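Side-chain contact in nidogen (Mus musculus, PDB 1NPE), which is a basement-membrane glycoprotein, also called entactin, whose YWTD beta-propeller domain probably binds laminin: residues 105-109 and 110-114. Numbering follows the deposited sequence.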
loop_
_atom_site.group_PDB
_atom_site.type_symbol
_atom_site.label_atom_id
_atom_site.label_comp_id
_atom_site.label_asym_id
_atom_site.label_seq_id
_atom_site.Cartn_x
_atom_site.Cartn_y
_atom_site.Cartn_z
ATOM N N VAL A 105 5.604 13.929 -7.572
ATOM C CA VAL A 105 4.829 15.130 -7.352
ATOM C C VAL A 105 4.354 15.561 -8.737
ATOM O O VAL A 105 5.026 15.288 -9.736
ATOM C CB VAL A 105 5.678 16.229 -6.659
ATOM C CG1 VAL A 105 6.921 16.567 -7.487
ATOM C CG2 VAL A 105 4.837 17.468 -6.412
ATOM N N ALA A 106 3.159 16.139 -8.807
ATOM C CA ALA A 106 2.598 16.590 -10.082
ATOM C C ALA A 106 1.507 17.629 -9.854
ATOM O O ALA A 106 1.077 17.844 -8.723
ATOM C CB ALA A 106 2.031 15.397 -10.854
ATOM N N LYS A 107 1.073 18.282 -10.930
ATOM C CA LYS A 107 0.010 19.281 -10.841
ATOM C C LYS A 107 -1.304 18.587 -10.496
ATOM O O LYS A 107 -1.431 17.376 -10.682
ATOM C CB LYS A 107 -0.138 20.022 -12.170
ATOM C CG LYS A 107 1.037 20.923 -12.504
ATOM C CD LYS A 107 0.875 21.581 -13.868
ATOM C CE LYS A 107 -0.329 22.507 -13.928
ATOM N NZ LYS A 107 -0.347 23.280 -15.205
ATOM N N MET A 108 -2.280 19.349 -10.009
ATOM C CA MET A 108 -3.582 18.789 -9.641
ATOM C C MET A 108 -4.202 17.947 -10.762
ATOM O O MET A 108 -4.848 16.937 -10.490
ATOM C CB MET A 108 -4.561 19.898 -9.257
ATOM C CG MET A 108 -4.121 20.791 -8.118
ATOM S SD MET A 108 -4.083 19.967 -6.539
ATOM C CE MET A 108 -5.423 20.712 -5.725
ATOM N N ASP A 109 -4.021 18.368 -12.014
ATOM C CA ASP A 109 -4.573 17.626 -13.149
ATOM C C ASP A 109 -3.695 16.459 -13.617
ATOM O O ASP A 109 -3.965 15.845 -14.648
ATOM C CB ASP A 109 -4.910 18.561 -14.327
ATOM C CG ASP A 109 -3.687 19.292 -14.896
ATOM O OD1 ASP A 109 -2.529 18.933 -14.576
ATOM O OD2 ASP A 109 -3.902 20.233 -15.692
ATOM N N GLY A 110 -2.630 16.188 -12.866
ATOM C CA GLY A 110 -1.734 15.092 -13.193
ATOM C C GLY A 110 -0.602 15.376 -14.167
ATOM O O GLY A 110 0.184 14.473 -14.465
ATOM N N THR A 111 -0.507 16.603 -14.675
ATOM C CA THR A 111 0.567 16.932 -15.616
ATOM C C THR A 111 1.845 17.392 -14.922
ATOM O O THR A 111 1.845 17.703 -13.732
ATOM C CB THR A 111 0.153 18.019 -16.642
ATOM O OG1 THR A 111 -0.127 19.249 -15.965
ATOM C CG2 THR A 111 -1.069 17.574 -17.436
ATOM N N GLN A 112 2.928 17.424 -15.696
ATOM C CA GLN A 112 4.247 17.841 -15.234
ATOM C C GLN A 112 4.797 17.024 -14.076
ATOM O O GLN A 112 5.265 17.571 -13.075
ATOM C CB GLN A 112 4.263 19.337 -14.910
ATOM C CG GLN A 112 4.261 20.219 -16.150
ATOM C CD GLN A 112 4.255 21.698 -15.816
ATOM O OE1 GLN A 112 3.221 22.360 -15.908
ATOM N NE2 GLN A 112 5.412 22.224 -15.428
ATOM N N ARG A 113 4.741 15.707 -14.236
ATOM C CA ARG A 113 5.244 14.775 -13.239
ATOM C C ARG A 113 6.730 14.957 -12.992
ATOM O O ARG A 113 7.494 15.242 -13.913
ATOM C CB ARG A 113 5.050 13.334 -13.708
ATOM C CG ARG A 113 3.696 12.753 -13.451
ATOM C CD ARG A 113 3.878 11.338 -12.975
ATOM N NE ARG A 113 3.337 10.385 -13.921
ATOM C CZ ARG A 113 3.558 9.078 -13.880
ATOM N NH1 ARG A 113 4.326 8.548 -12.943
ATOM N NH2 ARG A 113 2.962 8.298 -14.765
ATOM N N ARG A 114 7.132 14.729 -11.749
ATOM C CA ARG A 114 8.524 14.814 -11.343
ATOM C C ARG A 114 8.741 13.782 -10.251
ATOM O O ARG A 114 7.933 13.667 -9.332
ATOM C CB ARG A 114 8.876 16.210 -10.802
ATOM C CG ARG A 114 10.171 16.234 -9.987
ATOM C CD ARG A 114 10.666 17.633 -9.647
ATOM N NE ARG A 114 11.772 17.577 -8.691
ATOM C CZ ARG A 114 12.189 18.601 -7.952
ATOM N NH1 ARG A 114 11.602 19.786 -8.064
ATOM N NH2 ARG A 114 13.145 18.423 -7.043
#
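D109 and T111 hold the tight end of this hairpin loop. One carboxylate oxygen, D109 OD1, takes two bonds from T111. T111 OG1 donates to D109 OD1 at 2.8 Å from the syn side, 19° out of the carboxylate plane. T111 N donates to the same D109 OD1 from the anti side, at 3.1 Å. Together they fix how the D109 carboxylate is turned. Its chi1 of 62° folds the carboxylate back toward T111.

D109 belongs to a type I beta turn that runs from K107 to G110. It is closed by G110 N to K107 O, 2.8 Å, with the donor 53° out of the carbonyl plane. G110 has a positive phi. K107 N then bonds T111 O at 3.0 Å. A106 CB packs at 3.7 Å on that same T111 O and also touches R113 CA, on a buried flank.

The outer flank is looser. The aliphatic part of K107 crosses T111 and Q112, with K107 CD 3.2 Å from Q112 OE1. All three residues are exposed to solvent, so this flank is open. V105 and R114 run alongside each other on one face, V105 CG1 against R114 CB, while the extended R114 chain carries its guanidinium away from the turn.

V105 and R114 form an antiparallel hydrogen-bonded pair. V105 N gives to R114 O at 2.9 Å, and R114 N gives to V105 O at 3.0 Å. This starts the pairing of strand 102-107 with outermost strand 114-117 of a four-stranded propeller blade. R113 turns to the other face, touches W95 and makes a salt bridge with E104. A106 also packs on W95 of strand 92-97, and M108 and D109 touch R62 of strand 59-64 in the preceding blade.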